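Local structure of putative molybdenum cofactor biosynthesis protein (2G2C) at residues S8-V13 with F72-G77; L27-R32 with G145-W150; Q86-T91 with I136-S141. The protein probably takes part in molybdenum cofactor biosynthesis through a molybdopterin-binding domain of the MoCF_biosynth family, though its exact activity is not established. All blocks are in the same frame, centred on the assembly; numbering follows the deposited sequence.

Contact 1. Residues S8-V13 with F72-G77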
ATOM      1  N   SER A   8      -0.739   9.232  -5.880  1.00 13.34           N
ATOM      2  CA  SER A   8      -0.293   7.964  -5.305  1.00 12.69           C
ATOM      3  C   SER A   8       1.020   8.060  -4.579  1.00 12.36           C
ATOM      4  O   SER A   8       1.884   8.869  -4.939  1.00 12.89           O
ATOM      5  CB  SER A   8      -0.202   6.850  -6.360  1.00 13.96           C
ATOM      6  OG  SER A   8      -1.424   6.728  -7.079  1.00 15.12           O
ATOM      7  N   ALA A   9       1.191   7.194  -3.587  1.00 11.20           N
ATOM      8  CA  ALA A   9       2.464   7.105  -2.858  1.00 11.35           C
ATOM      9  C   ALA A   9       2.871   5.674  -2.690  1.00 11.90           C
ATOM     10  O   ALA A   9       2.025   4.781  -2.413  1.00 12.51           O
ATOM     11  CB  ALA A   9       2.385   7.793  -1.472  1.00 11.89           C
ATOM     12  N   ILE A  10       4.169   5.453  -2.818  1.00 11.06           N
ATOM     13  CA  ILE A  10       4.740   4.129  -2.533  1.00 11.35           C
ATOM     14  C   ILE A  10       5.614   4.200  -1.284  1.00 12.21           C
ATOM     15  O   ILE A  10       6.421   5.158  -1.135  1.00 12.09           O
ATOM     16  CB  ILE A  10       5.572   3.609  -3.736  1.00 11.33           C
ATOM     17  CG1 ILE A  10       4.633   3.384  -4.949  1.00 10.58           C
ATOM     18  CG2 ILE A  10       6.465   2.393  -3.318  1.00 11.61           C
ATOM     19  CD1 ILE A  10       5.350   3.153  -6.272  1.00 11.82           C
ATOM     20  N   ILE A  11       5.452   3.207  -0.410  1.00 10.41           N
ATOM     21  CA  ILE A  11       6.276   3.124   0.815  1.00 10.84           C
ATOM     22  C   ILE A  11       6.869   1.733   0.902  1.00 11.01           C
ATOM     23  O   ILE A  11       6.142   0.752   1.104  1.00 11.50           O
ATOM     24  CB  ILE A  11       5.427   3.404   2.083  1.00 10.31           C
ATOM     25  CG1 ILE A  11       4.838   4.822   1.978  1.00 12.51           C
ATOM     26  CG2 ILE A  11       6.268   3.198   3.330  1.00 11.75           C
ATOM     27  CD1 ILE A  11       3.681   5.117   2.987  1.00 12.15           C
ATOM     28  N   VAL A  12       8.175   1.636   0.658  1.00 11.72           N
ATOM     29  CA  VAL A  12       8.818   0.337   0.743  1.00 11.44           C
ATOM     30  C   VAL A  12       9.411   0.190   2.153  1.00 11.82           C
ATOM     31  O   VAL A  12      10.160   1.033   2.607  1.00 12.77           O
ATOM     32  CB  VAL A  12       9.903   0.185  -0.356  1.00 11.83           C
ATOM     33  CG1 VAL A  12      10.727  -1.051  -0.119  1.00 12.11           C
ATOM     34  CG2 VAL A  12       9.243   0.170  -1.735  1.00 13.67           C
ATOM     35  N   VAL A  13       9.034  -0.883   2.835  1.00 11.90           N
ATOM     36  CA  VAL A  13       9.357  -1.051   4.241  1.00 12.36           C
ATOM     37  C   VAL A  13      10.390  -2.189   4.340  1.00 13.24           C
ATOM     38  O   VAL A  13      10.060  -3.371   4.097  1.00 13.49           O
ATOM     39  CB  VAL A  13       8.069  -1.391   5.064  1.00 12.32           C
ATOM     40  CG1 VAL A  13       8.374  -1.545   6.559  1.00 14.34           C
ATOM     41  CG2 VAL A  13       6.937  -0.341   4.810  1.00 12.94           C
ATOM     42  N   PHE A  72      -4.020   7.156  -2.928  1.00 10.83           N
ATOM     43  CA  PHE A  72      -3.732   5.732  -3.061  1.00 10.80           C
ATOM     44  C   PHE A  72      -2.339   5.559  -2.510  1.00 11.67           C
ATOM     45  O   PHE A  72      -1.407   6.213  -2.984  1.00 11.53           O
ATOM     46  CB  PHE A  72      -3.799   5.276  -4.527  1.00 10.98           C
ATOM     47  CG  PHE A  72      -3.384   3.848  -4.714  1.00 12.97           C
ATOM     48  CD1 PHE A  72      -4.023   2.833  -4.023  1.00 14.18           C
ATOM     49  CD2 PHE A  72      -2.326   3.498  -5.549  1.00 16.52           C
ATOM     50  CE1 PHE A  72      -3.633   1.487  -4.170  1.00 13.92           C
ATOM     51  CE2 PHE A  72      -1.933   2.141  -5.684  1.00 18.47           C
ATOM     52  CZ  PHE A  72      -2.592   1.157  -5.016  1.00 14.53           C
ATOM     53  N   ILE A  73      -2.211   4.748  -1.463  1.00 10.26           N
ATOM     54  CA  ILE A  73      -0.931   4.497  -0.841  1.00 10.72           C
ATOM     55  C   ILE A  73      -0.727   3.017  -0.844  1.00 11.31           C
ATOM     56  O   ILE A  73      -1.594   2.276  -0.351  1.00 10.94           O
ATOM     57  CB  ILE A  73      -0.929   5.013   0.628  1.00 10.62           C
ATOM     58  CG1 ILE A  73      -1.143   6.534   0.638  1.00 11.75           C
ATOM     59  CG2 ILE A  73       0.378   4.611   1.319  1.00 11.72           C
ATOM     60  CD1 ILE A  73      -1.277   7.173   2.041  1.00 12.31           C
ATOM     61  N   ILE A  74       0.394   2.573  -1.417  1.00 10.62           N
ATOM     62  CA  ILE A  74       0.694   1.132  -1.403  1.00 10.52           C
ATOM     63  C   ILE A  74       2.031   0.939  -0.670  1.00 11.29           C
ATOM     64  O   ILE A  74       3.001   1.628  -0.967  1.00 10.96           O
ATOM     65  CB  ILE A  74       0.669   0.515  -2.813  1.00 11.15           C
ATOM     66  CG1 ILE A  74       0.880  -1.024  -2.710  1.00 12.74           C
ATOM     67  CG2 ILE A  74       1.678   1.181  -3.714  1.00 13.26           C
ATOM     68  CD1 ILE A  74       0.247  -1.823  -3.862  1.00 14.97           C
ATOM     69  N   THR A  75       2.035   0.037   0.314  1.00 10.95           N
ATOM     70  CA  THR A  75       3.254  -0.297   1.049  1.00 11.26           C
ATOM     71  C   THR A  75       3.725  -1.674   0.557  1.00 11.76           C
ATOM     72  O   THR A  75       2.921  -2.502   0.090  1.00 11.36           O
ATOM     73  CB  THR A  75       3.021  -0.363   2.578  1.00 12.14           C
ATOM     74  OG1 THR A  75       2.104  -1.424   2.915  1.00 12.43           O
ATOM     75  CG2 THR A  75       2.434   0.977   3.088  1.00 11.92           C
ATOM     76  N   ALA A  76       5.024  -1.927   0.699  1.00 10.67           N
ATOM     77  CA  ALA A  76       5.569  -3.244   0.352  1.00 10.36           C
ATOM     78  C   ALA A  76       6.474  -3.633   1.475  1.00 10.53           C
ATOM     79  O   ALA A  76       7.488  -2.955   1.677  1.00 11.89           O
ATOM     80  CB  ALA A  76       6.346  -3.159  -0.999  1.00 10.43           C
ATOM     81  N   GLY A  77       6.140  -4.717   2.187  1.00 11.22           N
ATOM     82  CA  GLY A  77       6.980  -5.187   3.252  1.00 12.12           C
ATOM     83  C   GLY A  77       6.455  -4.930   4.651  1.00 11.21           C
ATOM     84  O   GLY A  77       5.529  -4.136   4.869  1.00 11.54           O
TER
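Ser8-Val13 and Phe72-Gly77 pair as neighbouring parallel strands in the central sheet of an alpha/beta fold. Each residue from Ser8 to Val12 is matched with one from Phe72 to Ala76. Five backbone hydrogen bonds join them, from Ala9 N to Phe72 O at one end to Val13 N to Ala76 O at the other, the latter 2.8 Å long.

On the face carrying Ser8, Ile10 and Val12, the partners are Phe72, Ile74 and Ala76. Ile10 and Ile74 lie side by side and point the same way, with Ile10 CG1 3.9 Å from Ile74 CG2. The two isoleucines differ in their first torsion. Ile74 has CG1 anti to the backbone N (chi1 -175°), which leaves CG2 as the branch facing Ile10 and leads CD1 away from the neighbouring strand. Helix 26-34 packs on this face, with Leu27 and Leu30 against Ile10, Ala26 against Val12 and Met34 against Phe72.

The other face carries Ala9, Ile11, Ile73 and Thr75. Ile11 reaches back along the sheet rather than straight across. Its CG1 sits beside the backbone N (chi1 -60°), and CD1 comes within 3.7 Å of Ile73 CG2, the two side chains crossing obliquely. Thr75 presents its methyl to Ile11, with Thr75 CG2 4.0 Å from Ile11 CB. Its OG1 is hydrogen-bonded to the side chain of Asn138. Helix 55-67 packs here through Ala61, Ile62, Ala65 and Leu66. All the residues of this pairing are buried, with aliphatic groups on both faces.

Ser8 OG is hydrogen-bonded to Ile6 O of its own strand. The same oxygen also lies at the edge of the Phe72 ring, in its plane, 3.7 Å from CD2.

Contact 2. Residues L27-R32 with G145-W150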
ATOM      1  N   LEU A  27       9.714  -0.707  -5.992  1.00 13.71           N
ATOM      2  CA  LEU A  27       9.387   0.584  -6.602  1.00 13.87           C
ATOM      3  C   LEU A  27       9.243   0.489  -8.143  1.00 13.56           C
ATOM      4  O   LEU A  27       8.199   0.858  -8.702  1.00 13.75           O
ATOM      5  CB  LEU A  27      10.443   1.643  -6.190  1.00 14.52           C
ATOM      6  CG  LEU A  27      10.394   2.957  -6.934  1.00 15.38           C
ATOM      7  CD1 LEU A  27       9.035   3.677  -6.784  1.00 15.60           C
ATOM      8  CD2 LEU A  27      11.553   3.792  -6.469  1.00 16.11           C
ATOM      9  N   PRO A  28      10.301   0.042  -8.851  1.00 13.56           N
ATOM     10  CA  PRO A  28      10.171  -0.031 -10.323  1.00 13.61           C
ATOM     11  C   PRO A  28       9.109  -1.011 -10.793  1.00 13.30           C
ATOM     12  O   PRO A  28       8.458  -0.762 -11.820  1.00 14.13           O
ATOM     13  CB  PRO A  28      11.566  -0.465 -10.806  1.00 14.43           C
ATOM     14  CG  PRO A  28      12.210  -1.097  -9.621  1.00 15.24           C
ATOM     15  CD  PRO A  28      11.644  -0.350  -8.396  1.00 13.92           C
ATOM     16  N   LEU A  29       8.933  -2.090 -10.041  1.00 12.14           N
ATOM     17  CA  LEU A  29       7.851  -3.023 -10.352  1.00 11.09           C
ATOM     18  C   LEU A  29       6.477  -2.325 -10.228  1.00 11.21           C
ATOM     19  O   LEU A  29       5.656  -2.348 -11.163  1.00 11.84           O
ATOM     20  CB  LEU A  29       7.920  -4.316  -9.524  1.00 11.24           C
ATOM     21  CG  LEU A  29       6.697  -5.236  -9.619  1.00 10.45           C
ATOM     22  CD1 LEU A  29       6.422  -5.684 -11.058  1.00 11.46           C
ATOM     23  CD2 LEU A  29       6.913  -6.403  -8.715  1.00 13.85           C
ATOM     24  N   LEU A  30       6.240  -1.703  -9.072  1.00 11.42           N
ATOM     25  CA  LEU A  30       4.963  -0.935  -8.898  1.00 11.97           C
ATOM     26  C   LEU A  30       4.749   0.136  -9.968  1.00 12.70           C
ATOM     27  O   LEU A  30       3.615   0.312 -10.446  1.00 14.71           O
ATOM     28  CB  LEU A  30       4.874  -0.311  -7.501  1.00 12.23           C
ATOM     29  CG  LEU A  30       4.622  -1.381  -6.423  1.00 14.67           C
ATOM     30  CD1 LEU A  30       5.070  -0.891  -5.043  1.00 15.40           C
ATOM     31  CD2 LEU A  30       3.131  -1.853  -6.419  1.00 16.49           C
ATOM     32  N   GLN A  31       5.822   0.853 -10.341  1.00 13.31           N
ATOM     33  CA  GLN A  31       5.708   1.840 -11.418  1.00 14.25           C
ATOM     34  C   GLN A  31       5.269   1.185 -12.735  1.00 13.78           C
ATOM     35  O   GLN A  31       4.453   1.758 -13.451  1.00 15.69           O
ATOM     36  CB  GLN A  31       7.018   2.592 -11.600  1.00 14.96           C
ATOM     37  CG  GLN A  31       7.306   3.538 -10.435  1.00 18.69           C
ATOM     38  CD  GLN A  31       8.668   4.194 -10.481  1.00 23.28           C
ATOM     39  OE1 GLN A  31       8.766   5.423 -10.423  1.00 27.56           O
ATOM     40  NE2 GLN A  31       9.728   3.386 -10.600  1.00 22.57           N
ATOM     41  N   ARG A  32       5.789  -0.017 -13.043  1.00 13.63           N
ATOM     42  CA  ARG A  32       5.347  -0.730 -14.250  1.00 13.48           C
ATOM     43  C   ARG A  32       3.870  -1.160 -14.173  1.00 13.30           C
ATOM     44  O   ARG A  32       3.108  -1.059 -15.161  1.00 13.95           O
ATOM     45  CB  ARG A  32       6.253  -1.962 -14.518  1.00 13.67           C
ATOM     46  CG  ARG A  32       7.674  -1.599 -14.896  1.00 14.80           C
ATOM     47  CD  ARG A  32       8.596  -2.792 -15.041  1.00 16.01           C
ATOM     48  NE  ARG A  32       9.810  -2.310 -15.703  1.00 17.05           N
ATOM     49  CZ  ARG A  32      11.031  -2.280 -15.185  1.00 18.47           C
ATOM     50  NH1 ARG A  32      11.290  -2.834 -13.999  1.00 18.29           N
ATOM     51  NH2 ARG A  32      12.030  -1.747 -15.906  1.00 18.94           N
ATOM     52  N   GLY A 145       4.468 -11.496  -4.553  1.00 16.10           N
ATOM     53  CA  GLY A 145       3.391 -11.067  -3.657  1.00 15.22           C
ATOM     54  C   GLY A 145       2.807  -9.732  -4.129  1.00 13.83           C
ATOM     55  O   GLY A 145       1.594  -9.557  -4.119  1.00 15.47           O
ATOM     56  N   ILE A 146       3.656  -8.799  -4.562  1.00 12.44           N
ATOM     57  CA  ILE A 146       3.176  -7.525  -5.102  1.00 12.18           C
ATOM     58  C   ILE A 146       2.304  -7.742  -6.339  1.00 11.81           C
ATOM     59  O   ILE A 146       1.287  -7.080  -6.510  1.00 11.59           O
ATOM     60  CB  ILE A 146       4.391  -6.644  -5.457  1.00 12.68           C
ATOM     61  CG1 ILE A 146       5.036  -6.144  -4.163  1.00 14.18           C
ATOM     62  CG2 ILE A 146       3.974  -5.444  -6.281  1.00 12.06           C
ATOM     63  CD1 ILE A 146       6.453  -5.612  -4.348  1.00 15.50           C
ATOM     64  N   THR A 147       2.733  -8.628  -7.253  1.00 12.07           N
ATOM     65  CA  THR A 147       1.937  -8.821  -8.483  1.00 13.08           C
ATOM     66  C   THR A 147       0.579  -9.475  -8.206  1.00 12.94           C
ATOM     67  O   THR A 147      -0.419  -9.169  -8.878  1.00 13.51           O
ATOM     68  CB  THR A 147       2.703  -9.623  -9.566  1.00 13.22           C
ATOM     69  OG1 THR A 147       2.943 -10.954  -9.118  1.00 13.75           O
ATOM     70  CG2 THR A 147       4.027  -8.925  -9.892  1.00 13.62           C
ATOM     71  N   ASP A 148       0.528 -10.365  -7.220  1.00 14.29           N
ATOM     72  CA  ASP A 148      -0.738 -10.978  -6.801  1.00 14.86           C
ATOM     73  C   ASP A 148      -1.664  -9.945  -6.128  1.00 14.48           C
ATOM     74  O   ASP A 148      -2.886  -9.923  -6.371  1.00 16.26           O
ATOM     75  CB  ASP A 148      -0.493 -12.157  -5.870  1.00 16.75           C
ATOM     76  CG  ASP A 148      -0.029 -13.406  -6.610  1.00 18.72           C
ATOM     77  OD1 ASP A 148      -0.225 -13.527  -7.845  1.00 22.80           O
ATOM     78  OD2 ASP A 148       0.561 -14.273  -5.932  1.00 23.02           O
ATOM     79  N   THR A 149      -1.082  -9.084  -5.303  1.00 13.18           N
ATOM     80  CA  THR A 149      -1.894  -8.030  -4.684  1.00 13.28           C
ATOM     81  C   THR A 149      -2.460  -7.128  -5.767  1.00 13.63           C
ATOM     82  O   THR A 149      -3.652  -6.813  -5.780  1.00 13.67           O
ATOM     83  CB  THR A 149      -1.036  -7.215  -3.687  1.00 12.61           C
ATOM     84  OG1 THR A 149      -0.737  -8.071  -2.575  1.00 14.41           O
ATOM     85  CG2 THR A 149      -1.755  -5.965  -3.240  1.00 14.34           C
ATOM     86  N   TRP A 150      -1.589  -6.723  -6.701  1.00 11.90           N
ATOM     87  CA  TRP A 150      -1.982  -5.825  -7.769  1.00 12.87           C
ATOM     88  C   TRP A 150      -3.082  -6.436  -8.640  1.00 12.80           C
ATOM     89  O   TRP A 150      -4.014  -5.749  -9.065  1.00 12.78           O
ATOM     90  CB  TRP A 150      -0.761  -5.465  -8.636  1.00 13.24           C
ATOM     91  CG  TRP A 150      -1.100  -4.357  -9.517  1.00 12.62           C
ATOM     92  CD1 TRP A 150      -1.453  -4.429 -10.852  1.00 14.52           C
ATOM     93  CD2 TRP A 150      -1.162  -2.974  -9.158  1.00 13.62           C
ATOM     94  NE1 TRP A 150      -1.688  -3.182 -11.326  1.00 15.58           N
ATOM     95  CE2 TRP A 150      -1.530  -2.266 -10.317  1.00 14.20           C
ATOM     96  CE3 TRP A 150      -0.939  -2.267  -7.962  1.00 15.93           C
ATOM     97  CZ2 TRP A 150      -1.689  -0.870 -10.331  1.00 15.11           C
ATOM     98  CZ3 TRP A 150      -1.074  -0.868  -7.966  1.00 17.01           C
ATOM     99  CH2 TRP A 150      -1.455  -0.192  -9.148  1.00 16.24           C
TER
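Trp150 brings the one aromatic ring of this contact, and Leu30 meets it obliquely. Leu30 CD2 lies 4.4 Å from Trp150 CE3, a benzene-ring carbon of the indole, a loose approach by one methyl. The ring has other neighbours. Tyr43 meets it with the ring planes at about 55°, and Leu33 and Met34 of helix 26-34 also touch Trp150.

The closer packing is between aliphatic groups. Ile146 points its CG2 methyl at the facing helix, where it sits between two leucines. Leu30 CD2 is 3.7 Å from Ile146 CG2, and these two side chains cross at about a right angle. Leu29 CD2 is 3.9 Å from the same methyl, but Leu29 and Ile146 slide past each other in opposite directions. One methyl thus takes up both leucines. Leu29 is extended, with CG anti to the backbone N (chi1 170°), and this carries its fork across to the facing helix. The fork also meets Thr147 at about a right angle, with Leu29 CD2 4.0 Å from Thr147 CG2. Thr147 OG1 is hydrogen-bonded to Gly144 O of its own helix, and the threonine meets Leu29 with its methyl.

The segments belong to helices 26-34 and 143-153, which lie on the same side of the sheet. The axes of Leu27-Arg32 and Gly145-Trp150 run in roughly the same direction, 26° apart, and are 10.8 Å from each other at the closest. Ala26 and Leu33 also touch Ile146, and Ala139 of strand 135-139 touches it from the sheet.

No hydrogen bond crosses between the two segments. The contact is one of methyl groups and an indole, so this part of the helix pair probably depends on shape and the exclusion of water rather than on polar pairing.

Contact 3. Residues Q86-T91 with I136-S141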
ATOM      1  N   GLN A  86       5.494  -4.334  11.528  1.00 10.15           N
ATOM      2  CA  GLN A  86       4.340  -3.619  12.093  1.00  9.88           C
ATOM      3  C   GLN A  86       3.589  -2.822  10.999  1.00 10.21           C
ATOM      4  O   GLN A  86       2.807  -1.917  11.306  1.00 10.95           O
ATOM      5  CB  GLN A  86       4.807  -2.685  13.203  1.00 10.65           C
ATOM      6  CG  GLN A  86       5.371  -3.355  14.435  1.00 11.82           C
ATOM      7  CD  GLN A  86       4.336  -4.115  15.237  1.00 11.27           C
ATOM      8  OE1 GLN A  86       4.585  -5.266  15.699  1.00 16.96           O
ATOM      9  NE2 GLN A  86       3.149  -3.526  15.356  1.00 11.84           N
ATOM     10  N   THR A  87       3.806  -3.176   9.727  1.00 10.47           N
ATOM     11  CA  THR A  87       3.084  -2.434   8.692  1.00  9.38           C
ATOM     12  C   THR A  87       1.559  -2.533   8.842  1.00  9.96           C
ATOM     13  O   THR A  87       0.886  -1.521   8.766  1.00 10.66           O
ATOM     14  CB  THR A  87       3.531  -2.841   7.298  1.00  9.29           C
ATOM     15  OG1 THR A  87       4.944  -2.618   7.229  1.00 10.89           O
ATOM     16  CG2 THR A  87       2.771  -2.072   6.218  1.00 11.09           C
ATOM     17  N   PRO A  88       1.020  -3.745   9.055  1.00  9.88           N
ATOM     18  CA  PRO A  88      -0.451  -3.856   9.178  1.00 10.39           C
ATOM     19  C   PRO A  88      -0.964  -3.031  10.385  1.00 10.49           C
ATOM     20  O   PRO A  88      -2.023  -2.385  10.280  1.00 11.21           O
ATOM     21  CB  PRO A  88      -0.689  -5.368   9.359  1.00 11.81           C
ATOM     22  CG  PRO A  88       0.559  -5.970   8.712  1.00  9.48           C
ATOM     23  CD  PRO A  88       1.663  -5.069   9.197  1.00 10.41           C
ATOM     24  N   GLU A  89      -0.258  -3.094  11.518  1.00  9.76           N
ATOM     25  CA  GLU A  89      -0.685  -2.370  12.726  1.00  9.00           C
ATOM     26  C   GLU A  89      -0.639  -0.845  12.462  1.00  9.82           C
ATOM     27  O   GLU A  89      -1.581  -0.098  12.782  1.00 10.18           O
ATOM     28  CB  GLU A  89       0.202  -2.714  13.940  1.00 10.16           C
ATOM     29  CG  GLU A  89       0.044  -4.171  14.458  1.00 11.90           C
ATOM     30  CD  GLU A  89       0.816  -5.268  13.655  1.00 12.37           C
ATOM     31  OE1 GLU A  89       1.352  -5.029  12.539  1.00 12.05           O
ATOM     32  OE2 GLU A  89       0.889  -6.397  14.193  1.00 14.38           O
ATOM     33  N   ALA A  90       0.472  -0.397  11.879  1.00  9.02           N
ATOM     34  CA  ALA A  90       0.605   1.024  11.559  1.00 10.87           C
ATOM     35  C   ALA A  90      -0.534   1.453  10.604  1.00 10.63           C
ATOM     36  O   ALA A  90      -1.175   2.505  10.758  1.00 10.53           O
ATOM     37  CB  ALA A  90       2.009   1.318  10.934  1.00 11.72           C
ATOM     38  N   THR A  91      -0.793   0.629   9.601  1.00 10.17           N
ATOM     39  CA  THR A  91      -1.815   0.949   8.636  1.00  9.48           C
ATOM     40  C   THR A  91      -3.203   1.031   9.281  1.00  9.61           C
ATOM     41  O   THR A  91      -3.979   1.954   8.991  1.00 10.39           O
ATOM     42  CB  THR A  91      -1.801  -0.071   7.489  1.00  8.91           C
ATOM     43  OG1 THR A  91      -0.515  -0.038   6.853  1.00  9.97           O
ATOM     44  CG2 THR A  91      -2.951   0.222   6.452  1.00 11.82           C
ATOM     45  N   ILE A 136      -5.521   2.527   1.162  1.00 10.23           N
ATOM     46  CA  ILE A 136      -4.194   2.070   1.536  1.00  9.11           C
ATOM     47  C   ILE A 136      -4.185   0.562   1.355  1.00 10.21           C
ATOM     48  O   ILE A 136      -5.147  -0.130   1.778  1.00 10.14           O
ATOM     49  CB  ILE A 136      -3.866   2.443   2.996  1.00  9.04           C
ATOM     50  CG1 ILE A 136      -4.058   3.946   3.226  1.00  8.92           C
ATOM     51  CG2 ILE A 136      -2.422   2.027   3.352  1.00 10.06           C
ATOM     52  CD1 ILE A 136      -3.762   4.364   4.622  1.00 13.03           C
ATOM     53  N   VAL A 137      -3.113   0.055   0.727  1.00  9.62           N
ATOM     54  CA  VAL A 137      -2.971  -1.385   0.438  1.00 10.50           C
ATOM     55  C   VAL A 137      -1.599  -1.805   0.919  1.00 10.15           C
ATOM     56  O   VAL A 137      -0.593  -1.189   0.539  1.00 11.33           O
ATOM     57  CB  VAL A 137      -3.045  -1.633  -1.102  1.00 11.36           C
ATOM     58  CG1 VAL A 137      -2.629  -3.066  -1.480  1.00 12.94           C
ATOM     59  CG2 VAL A 137      -4.433  -1.330  -1.629  1.00 11.99           C
ATOM     60  N   ASN A 138      -1.561  -2.846   1.761  1.00  9.50           N
ATOM     61  CA  ASN A 138      -0.283  -3.449   2.202  1.00  9.57           C
ATOM     62  C   ASN A 138       0.053  -4.644   1.325  1.00 11.62           C
ATOM     63  O   ASN A 138      -0.681  -5.649   1.346  1.00 12.54           O
ATOM     64  CB  ASN A 138      -0.394  -4.016   3.627  1.00 10.49           C
ATOM     65  CG  ASN A 138      -0.691  -2.979   4.692  1.00 10.91           C
ATOM     66  OD1 ASN A 138      -1.225  -3.357   5.726  1.00 12.37           O
ATOM     67  ND2 ASN A 138      -0.290  -1.720   4.495  1.00  9.34           N
ATOM     68  N   ALA A 139       1.145  -4.551   0.557  1.00 10.40           N
ATOM     69  CA  ALA A 139       1.653  -5.721  -0.172  1.00 11.88           C
ATOM     70  C   ALA A 139       2.841  -6.359   0.537  1.00 12.07           C
ATOM     71  O   ALA A 139       3.509  -5.724   1.341  1.00 11.37           O
ATOM     72  CB  ALA A 139       2.071  -5.316  -1.585  1.00 10.54           C
ATOM     73  N   PRO A 140       3.107  -7.641   0.254  1.00 13.05           N
ATOM     74  CA  PRO A 140       4.336  -8.262   0.767  1.00 13.32           C
ATOM     75  C   PRO A 140       5.592  -7.641   0.148  1.00 13.13           C
ATOM     76  O   PRO A 140       5.480  -6.828  -0.782  1.00 12.94           O
ATOM     77  CB  PRO A 140       4.214  -9.738   0.333  1.00 14.93           C
ATOM     78  CG  PRO A 140       2.717  -9.920   0.009  1.00 15.42           C
ATOM     79  CD  PRO A 140       2.265  -8.572  -0.525  1.00 14.90           C
ATOM     80  N   SER A 141       6.754  -8.060   0.649  1.00 13.63           N
ATOM     81  CA  SER A 141       8.011  -7.532   0.130  0.50 13.67           C
ATOM     82  C   SER A 141       8.356  -8.127  -1.237  1.00 14.20           C
ATOM     83  O   SER A 141       9.030  -7.485  -2.039  1.00 15.70           O
ATOM     84  CB  SER A 141       9.153  -7.850   1.089  0.50 13.71           C
ATOM     85  OG  SER A 141       9.183  -9.242   1.356  0.50 12.80           O
TER
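Helix residues Thr87-Thr91 lie over strand residues Ile136-Ala139; the two short axes run almost antiparallel, at 173°, and come no closer than 9.5 Å. Gln86 is the N-cap of the helix. The CA atoms of Pro88 and Asn138 are 7.0 Å apart, so side chains bridge the gap.

The bridge is Asn138. Its ND2 donates to Thr91 OG1 over 2.9 Å in a nearly straight bond (167°), with the acceptor close to the amide plane. Thr91 OG1 in turn donates to Thr87 O, 2.8 Å away, approaching from above the carbonyl plane. That carbonyl also accepts the backbone N of Thr91 within the helix. The hydroxyl is therefore gripped as both acceptor and donor.

In this alpha/beta fold, helix 87-92 lies on the same side of the sheet as helix 55-67, whose Ile62 touches Thr91. The buried amide is further tied to neighbouring backbone and side chain: OD1 accepts from Ile123 N, and ND2 also donates to Thr75 OG1.

Methyl groups flank the amide. Thr87 CG2 lies 3.5 Å from Asn138 ND2, and Thr91 CG2 packs 3.6 Å from Ile136 CG2.

The sheet links the three contacts: contact 1 lies within it, and contacts 2 and 3 involve helices packed on its two sides. Ile10 CD1 is 3.7 Å from Leu30 CB, and Phe72 CE2 is 3.9 Å from Trp150 CZ3. Contact 3 adds the next strand, with Thr75 O 2.8 Å from Ala139 N. Gly77 O and Thr87 OG1, 2.9 Å apart, tie the end of strand 72-76 to helix 87-92. Contacts 2 and 3 meet where Thr149 CG2 lies 3.5 Å from Val137 CG1. Near the same strand end lies a bound sodium ion, about 4 Å from Gly77, about 7 Å from the Thr87 side chain and about 9 Å from that of Ile146 in contact 2.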